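Phosphonate monoester hydrolase (Ruegeria pomeroyi, PDB 4UPK) belongs to the sulfatase family of the alkaline phosphatase clan, enzymes built on an alpha/beta core, and assembles as four copies of one chain. Local coordinates at residues Arg102-Asp110 with Thr133-Asp141; Leu201-Ala209 with Val247-Pro258. One frame throughout, in Å; residues are numbered along the deposited sequence.

Interaction 1: Arg102-Asp110 with Thr133-Asp141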
# COMPACT_ATOMS: atom_id res chain seq x y z
N ARG A 102 13.00 -16.55 -14.95
CA ARG A 102 14.36 -16.35 -15.47
C ARG A 102 15.09 -15.38 -14.55
O ARG A 102 14.44 -14.64 -13.81
CB ARG A 102 14.34 -15.69 -16.87
CG ARG A 102 13.21 -16.08 -17.78
CD ARG A 102 13.17 -15.13 -18.93
NE ARG A 102 11.97 -15.36 -19.74
CZ ARG A 102 10.80 -14.76 -19.54
NH1 ARG A 102 10.64 -13.92 -18.53
NH2 ARG A 102 9.78 -15.01 -20.34
N ASN A 103 16.44 -15.33 -14.64
CA ASN A 103 17.25 -14.35 -13.92
C ASN A 103 16.79 -12.97 -14.42
O ASN A 103 16.60 -12.78 -15.63
CB ASN A 103 18.74 -14.55 -14.23
CG ASN A 103 19.38 -15.69 -13.50
OD1 ASN A 103 18.75 -16.38 -12.70
ND2 ASN A 103 20.66 -15.94 -13.77
N GLY A 104 16.49 -12.08 -13.48
CA GLY A 104 16.01 -10.74 -13.81
C GLY A 104 14.50 -10.61 -13.88
O GLY A 104 14.00 -9.50 -14.01
N THR A 105 13.74 -11.74 -13.83
CA THR A 105 12.27 -11.68 -13.88
C THR A 105 11.76 -11.32 -12.50
O THR A 105 12.02 -12.09 -11.55
CB THR A 105 11.63 -12.97 -14.36
OG1 THR A 105 12.33 -13.46 -15.48
CG2 THR A 105 10.14 -12.76 -14.69
N PRO A 106 11.05 -10.17 -12.36
CA PRO A 106 10.61 -9.73 -11.03
C PRO A 106 9.68 -10.69 -10.30
O PRO A 106 8.92 -11.43 -10.92
CB PRO A 106 9.93 -8.38 -11.30
CG PRO A 106 10.52 -7.90 -12.56
CD PRO A 106 10.70 -9.15 -13.38
N LEU A 107 9.81 -10.70 -8.99
CA LEU A 107 8.96 -11.49 -8.11
C LEU A 107 8.00 -10.47 -7.46
O LEU A 107 8.47 -9.40 -7.06
CB LEU A 107 9.82 -12.18 -7.03
CG LEU A 107 9.11 -13.08 -6.01
CD1 LEU A 107 8.65 -14.39 -6.65
CD2 LEU A 107 10.03 -13.38 -4.84
N ARG A 108 6.67 -10.78 -7.42
CA ARG A 108 5.64 -9.91 -6.80
C ARG A 108 6.09 -9.50 -5.38
O ARG A 108 6.58 -10.34 -4.62
CB ARG A 108 4.29 -10.64 -6.70
CG ARG A 108 3.50 -10.80 -7.99
CD ARG A 108 2.20 -11.52 -7.64
NE ARG A 108 1.43 -11.89 -8.82
CZ ARG A 108 0.48 -11.14 -9.37
NH1 ARG A 108 0.19 -9.95 -8.85
NH2 ARG A 108 -0.15 -11.55 -10.45
N HIS A 109 5.93 -8.22 -5.03
CA HIS A 109 6.35 -7.72 -3.72
C HIS A 109 5.62 -8.36 -2.54
O HIS A 109 6.22 -8.55 -1.48
CB HIS A 109 6.25 -6.20 -3.64
CG HIS A 109 7.16 -5.61 -2.61
ND1 HIS A 109 8.54 -5.78 -2.69
CD2 HIS A 109 6.88 -4.85 -1.53
CE1 HIS A 109 9.04 -5.14 -1.64
NE2 HIS A 109 8.09 -4.55 -0.92
N ASP A 110 4.33 -8.70 -2.72
CA ASP A 110 3.49 -9.29 -1.69
C ASP A 110 3.57 -10.83 -1.60
O ASP A 110 2.77 -11.44 -0.88
CB ASP A 110 2.04 -8.77 -1.82
CG ASP A 110 1.34 -9.06 -3.14
OD1 ASP A 110 2.00 -9.58 -4.08
OD2 ASP A 110 0.13 -8.78 -3.24
N THR A 133 17.37 -12.08 -5.81
CA THR A 133 15.97 -11.71 -5.98
C THR A 133 15.79 -10.48 -6.88
O THR A 133 16.34 -9.41 -6.61
CB THR A 133 15.25 -11.56 -4.63
OG1 THR A 133 15.68 -12.58 -3.73
CG2 THR A 133 13.72 -11.61 -4.77
N SER A 134 14.98 -10.66 -7.94
CA SER A 134 14.61 -9.60 -8.86
C SER A 134 13.42 -8.90 -8.22
O SER A 134 12.38 -9.52 -7.98
CB SER A 134 14.25 -10.18 -10.22
OG SER A 134 15.31 -10.98 -10.71
N GLN A 135 13.62 -7.63 -7.86
CA GLN A 135 12.61 -6.85 -7.16
C GLN A 135 11.43 -6.42 -8.03
O GLN A 135 11.57 -6.33 -9.26
CB GLN A 135 13.24 -5.67 -6.38
CG GLN A 135 14.46 -6.03 -5.53
CD GLN A 135 14.24 -7.09 -4.46
OE1 GLN A 135 13.37 -6.97 -3.61
NE2 GLN A 135 15.08 -8.11 -4.45
N ASP A 136 10.28 -6.18 -7.39
CA ASP A 136 9.04 -5.75 -8.03
C ASP A 136 9.14 -4.25 -8.37
O ASP A 136 9.27 -3.42 -7.45
CB ASP A 136 7.84 -6.04 -7.10
CG ASP A 136 6.44 -5.89 -7.68
OD1 ASP A 136 6.31 -5.37 -8.81
OD2 ASP A 136 5.48 -6.29 -7.00
N PRO A 137 9.11 -3.88 -9.68
CA PRO A 137 9.20 -2.45 -10.05
C PRO A 137 8.07 -1.58 -9.49
O PRO A 137 8.26 -0.37 -9.35
CB PRO A 137 9.16 -2.48 -11.59
CG PRO A 137 9.47 -3.87 -11.97
CD PRO A 137 8.96 -4.73 -10.87
N ARG A 138 6.92 -2.19 -9.16
CA ARG A 138 5.75 -1.54 -8.58
C ARG A 138 5.99 -1.09 -7.12
O ARG A 138 5.32 -0.18 -6.64
CB ARG A 138 4.51 -2.46 -8.66
CG ARG A 138 4.17 -2.93 -10.08
CD ARG A 138 3.10 -4.03 -10.12
NE ARG A 138 3.48 -5.20 -9.33
CZ ARG A 138 2.64 -6.15 -8.94
NH1 ARG A 138 1.36 -6.10 -9.27
NH2 ARG A 138 3.08 -7.16 -8.19
N ALA A 139 6.96 -1.72 -6.43
CA ALA A 139 7.30 -1.43 -5.03
C ALA A 139 8.43 -0.42 -4.82
O ALA A 139 8.68 -0.02 -3.67
CB ALA A 139 7.64 -2.73 -4.31
N TYR A 140 9.12 -0.00 -5.90
CA TYR A 140 10.25 0.92 -5.82
C TYR A 140 10.20 2.08 -6.82
O TYR A 140 9.55 1.97 -7.86
CB TYR A 140 11.56 0.15 -6.06
CG TYR A 140 11.95 -0.83 -4.98
CD1 TYR A 140 11.52 -2.15 -5.03
CD2 TYR A 140 12.85 -0.47 -3.98
CE1 TYR A 140 11.91 -3.08 -4.06
CE2 TYR A 140 13.26 -1.39 -3.02
CZ TYR A 140 12.79 -2.69 -3.06
OH TYR A 140 13.19 -3.60 -2.12
N ASP A 141 10.98 3.16 -6.54
CA ASP A 141 11.17 4.30 -7.46
C ASP A 141 11.93 3.74 -8.67
O ASP A 141 12.79 2.86 -8.49
CB ASP A 141 11.98 5.44 -6.79
CG ASP A 141 12.42 6.53 -7.75
OD1 ASP A 141 11.55 7.18 -8.36
OD2 ASP A 141 13.65 6.73 -7.88
O HOH W 1 0.99 -8.70 -6.34
O HOH W 2 10.23 -6.46 -4.42

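Interaction 2: Leu201-Ala209 with Val247-Pro258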
# COMPACT_ATOMS: atom_id res chain seq x y z
N LEU A 201 45.61 -23.42 -16.57
CA LEU A 201 44.18 -23.68 -16.32
C LEU A 201 43.84 -23.94 -14.85
O LEU A 201 42.89 -23.35 -14.33
CB LEU A 201 43.64 -24.79 -17.26
CG LEU A 201 42.10 -25.00 -17.40
CD1 LEU A 201 41.38 -23.73 -17.83
CD2 LEU A 201 41.81 -26.14 -18.38
N ASN A 202 44.63 -24.81 -14.18
CA ASN A 202 44.45 -25.10 -12.75
C ASN A 202 45.50 -24.40 -11.89
O ASN A 202 45.90 -24.91 -10.83
CB ASN A 202 44.36 -26.61 -12.47
CG ASN A 202 45.55 -27.42 -12.89
OD1 ASN A 202 46.51 -26.92 -13.49
ND2 ASN A 202 45.50 -28.71 -12.57
N GLY A 203 45.92 -23.22 -12.35
CA GLY A 203 46.85 -22.37 -11.63
C GLY A 203 46.21 -21.93 -10.32
O GLY A 203 44.98 -21.80 -10.25
N PRO A 204 46.98 -21.79 -9.23
CA PRO A 204 46.37 -21.35 -7.96
C PRO A 204 45.73 -19.95 -8.04
O PRO A 204 46.16 -19.13 -8.85
CB PRO A 204 47.54 -21.39 -6.97
CG PRO A 204 48.75 -21.21 -7.80
CD PRO A 204 48.45 -21.90 -9.12
N ALA A 205 44.71 -19.67 -7.25
CA ALA A 205 44.08 -18.35 -7.25
C ALA A 205 45.07 -17.28 -6.75
O ALA A 205 46.01 -17.61 -6.03
CB ALA A 205 42.83 -18.36 -6.39
N MET A 206 44.87 -16.02 -7.18
CA MET A 206 45.66 -14.82 -6.82
C MET A 206 45.73 -14.67 -5.28
O MET A 206 46.77 -14.29 -4.73
CB MET A 206 44.99 -13.56 -7.45
CG MET A 206 45.45 -12.19 -6.87
SD MET A 206 44.17 -10.87 -6.90
CE MET A 206 43.19 -11.36 -5.49
N TYR A 207 44.63 -15.00 -4.60
CA TYR A 207 44.47 -14.92 -3.15
C TYR A 207 44.82 -16.25 -2.46
O TYR A 207 44.59 -17.33 -3.02
CB TYR A 207 43.03 -14.47 -2.77
CG TYR A 207 41.95 -15.16 -3.57
CD1 TYR A 207 41.44 -16.40 -3.17
CD2 TYR A 207 41.44 -14.60 -4.74
CE1 TYR A 207 40.45 -17.05 -3.91
CE2 TYR A 207 40.48 -15.26 -5.51
CZ TYR A 207 39.98 -16.48 -5.08
OH TYR A 207 39.02 -17.12 -5.83
N ARG A 208 45.38 -16.16 -1.25
CA ARG A 208 45.70 -17.33 -0.42
C ARG A 208 44.38 -17.90 0.09
O ARG A 208 43.37 -17.19 0.08
CB ARG A 208 46.63 -16.96 0.76
CG ARG A 208 47.99 -16.44 0.30
CD ARG A 208 48.82 -15.87 1.44
NE ARG A 208 49.34 -16.92 2.31
CZ ARG A 208 49.46 -16.83 3.63
NH1 ARG A 208 49.12 -15.71 4.26
NH2 ARG A 208 49.91 -17.85 4.33
N ALA A 209 44.37 -19.18 0.51
CA ALA A 209 43.19 -19.87 1.03
C ALA A 209 42.50 -19.12 2.18
O ALA A 209 41.28 -19.02 2.17
CB ALA A 209 43.54 -21.29 1.47
N VAL A 247 38.33 -21.36 -10.25
CA VAL A 247 39.65 -21.09 -9.72
C VAL A 247 39.61 -21.48 -8.25
O VAL A 247 38.63 -21.18 -7.57
CB VAL A 247 40.18 -19.64 -10.00
CG1 VAL A 247 39.38 -18.55 -9.27
CG2 VAL A 247 41.67 -19.53 -9.74
N ALA A 248 40.66 -22.17 -7.76
CA ALA A 248 40.75 -22.59 -6.37
C ALA A 248 42.05 -22.13 -5.75
O ALA A 248 43.09 -22.17 -6.43
CB ALA A 248 40.59 -24.11 -6.25
N PRO A 249 42.05 -21.63 -4.48
CA PRO A 249 43.32 -21.23 -3.87
C PRO A 249 44.17 -22.45 -3.49
O PRO A 249 43.62 -23.55 -3.30
CB PRO A 249 42.86 -20.42 -2.65
CG PRO A 249 41.59 -21.08 -2.24
CD PRO A 249 40.92 -21.50 -3.52
N ALA A 250 45.51 -22.29 -3.42
CA ALA A 250 46.45 -23.36 -3.04
C ALA A 250 46.08 -23.90 -1.63
O ALA A 250 45.79 -23.08 -0.76
CB ALA A 250 47.88 -22.84 -3.05
N PRO A 251 45.97 -25.23 -1.39
CA PRO A 251 46.34 -26.36 -2.25
C PRO A 251 45.21 -27.01 -3.06
O PRO A 251 45.45 -28.01 -3.75
CB PRO A 251 46.89 -27.36 -1.24
CG PRO A 251 45.98 -27.18 -0.05
CD PRO A 251 45.65 -25.70 -0.02
N TYR A 252 43.97 -26.46 -2.95
CA TYR A 252 42.78 -27.00 -3.60
C TYR A 252 42.81 -27.12 -5.09
O TYR A 252 42.12 -28.00 -5.62
CB TYR A 252 41.54 -26.21 -3.17
CG TYR A 252 41.33 -26.19 -1.68
CD1 TYR A 252 40.74 -27.27 -1.01
CD2 TYR A 252 41.72 -25.09 -0.92
CE1 TYR A 252 40.57 -27.25 0.38
CE2 TYR A 252 41.57 -25.06 0.46
CZ TYR A 252 40.98 -26.14 1.10
OH TYR A 252 40.78 -26.05 2.46
N ASN A 253 43.54 -26.20 -5.77
CA ASN A 253 43.64 -26.09 -7.22
C ASN A 253 44.10 -27.38 -7.92
O ASN A 253 43.58 -27.72 -8.97
CB ASN A 253 44.54 -24.89 -7.60
CG ASN A 253 45.97 -25.02 -7.16
OD1 ASN A 253 46.29 -25.27 -5.99
ND2 ASN A 253 46.89 -24.85 -8.09
N THR A 254 45.07 -28.08 -7.31
CA THR A 254 45.67 -29.31 -7.81
C THR A 254 45.54 -30.50 -6.85
O THR A 254 46.12 -31.54 -7.10
CB THR A 254 47.13 -29.09 -8.18
OG1 THR A 254 47.78 -28.47 -7.08
CG2 THR A 254 47.30 -28.27 -9.47
N MET A 255 44.75 -30.37 -5.77
CA MET A 255 44.56 -31.46 -4.81
C MET A 255 44.06 -32.77 -5.44
O MET A 255 44.47 -33.84 -5.02
CB MET A 255 43.76 -31.02 -3.57
CG MET A 255 42.26 -31.25 -3.64
SD MET A 255 41.38 -30.79 -2.13
CE MET A 255 42.26 -31.69 -0.96
N TYR A 256 43.24 -32.65 -6.50
CA TYR A 256 42.71 -33.77 -7.28
C TYR A 256 43.37 -33.78 -8.66
O TYR A 256 43.44 -32.76 -9.34
CB TYR A 256 41.16 -33.75 -7.37
CG TYR A 256 40.47 -33.71 -6.02
CD1 TYR A 256 40.75 -34.67 -5.04
CD2 TYR A 256 39.59 -32.68 -5.69
CE1 TYR A 256 40.14 -34.63 -3.79
CE2 TYR A 256 38.98 -32.63 -4.45
CZ TYR A 256 39.26 -33.60 -3.49
OH TYR A 256 38.66 -33.55 -2.26
N ASP A 257 43.91 -34.94 -9.04
CA ASP A 257 44.58 -35.13 -10.31
C ASP A 257 43.52 -35.32 -11.40
O ASP A 257 42.76 -36.28 -11.30
CB ASP A 257 45.53 -36.35 -10.23
CG ASP A 257 46.39 -36.64 -11.44
OD1 ASP A 257 46.25 -35.95 -12.47
OD2 ASP A 257 47.20 -37.58 -11.37
N PRO A 258 43.47 -34.44 -12.44
CA PRO A 258 42.47 -34.61 -13.52
C PRO A 258 42.60 -35.94 -14.29
O PRO A 258 41.60 -36.43 -14.82
CB PRO A 258 42.76 -33.42 -14.44
CG PRO A 258 43.44 -32.41 -13.56
CD PRO A 258 44.31 -33.25 -12.68
O HOH W 3 43.56 -30.02 -10.54
O HOH W 4 42.52 -23.17 -9.96
O HOH W 5 46.13 -19.59 -3.92
O HOH W 6 38.91 -19.55 -5.41
O HOH W 7 46.65 -20.66 0.16

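Interaction 1: Arg102-Asp110 with Thr133-Asp141
L107 donates its backbone N to S134 O at 3.0 Å where two irregular chains, 102-110 and 133-141, run past each other, P106 and S134 having the nearest CA atoms. D136 makes the second bond between them. Its carboxylate, swung away from its backbone N (chi1 -169°), reaches the backbone N of H109, which meets OD2 on the anti side at 2.8 Å. R138 grips the same carboxylate side-on: NE lies on the syn lone pair of OD1 at 2.9 Å, and NH2 forms a salt bridge to OD2. The backbone N of R138 also reaches OD1, above the carboxylate plane, which closes an Asx turn. Each oxygen thus takes two donors, and the carboxylate is fixed in rotation. H109 offers one ring face to A139, whose CB stands 3.5 Å from the centroid in a CH-pi contact, while a water in plane at the ring edge lies beside ND1, accepts from D136 N and donates to Q135 OE1. P106 CB packs against P137 CD, the two side chains crossing at about a right angle. R108 NH1 and R138 NH1 come within 4.0 Å, like charges probably offset by D136 on R138 and, on R108, a salt bridge to D518 of a second subunit. A water accepts from R108 NH1 and R138 NH2 beside D110 OD1.

Interaction 2: Leu201-Ala209 with Val247-Pro258
The Y207 ring meets V247 and P249 across the contact: its OH comes 3.7 Å from V247 CG1, and P249 CB lies obliquely to the ring, 4.3 Å from CD1. One face carries A205 CB, 3.6 Å above the plane and displaced toward the rim, with M206 CE in plane at the edge; W171 meets the same ring edge-to-face. CG sits between the backbone N and carbonyl carbon (chi1 45°), which brings the phenol end up to V247. A water lies between Y207 OH and V247 O. The other valine branch, CG2, packs against A205 CB, which therefore lies between the tyrosine face and the valine. A smaller flat contact occurs at Y252, where A209 CB approaches the ring edge near its plane.

The N253 amide supplies the side-chain hydrogen bond between the segments. Its ND2 gives a 2.9 Å bond to N202 O, with the donor in the carbonyl plane and an N-H...O angle of 160°, and it also lies close to the P204 ring at CD. Nearby, T254 CG2 meets N202 ND2 at about a right angle between the side chains. A205 N bonds to A248 O at 3.1 Å, while P249 CB fits against Y207 O and A209 N.

Waters complete several backbone pairings: one joins G203 O to A248 N, another Y207 O to A250 N, a third A209 N to A250 O. These are two irregular, proline-containing loops of a sulfatase-family chain, joined by direct bonds, apolar contacts and bridging waters, with P249, Y252 and Y256 also touching helix 303-333.

Overall arrangement
Interactions 1 and 2 show how loops of one sulfatase-family chain can be secured at separate places around a mixed sheet. Their centres are 38 Å apart and their nearest atoms about 19 Å, so neither touches the other; both segments of interaction 1 precede those of interaction 2 in the sequence. Segments 133-141 and 247-258 follow strands 125-127 and 234-239, which are parallel neighbours in that sheet. The surroundings differ: a second subunit reaches much of interaction 1, whereas no other chain of the assembly touches interaction 2, which borders helix 303-333. The centres lie 20 and 24 Å from the centre of the chain, respectively.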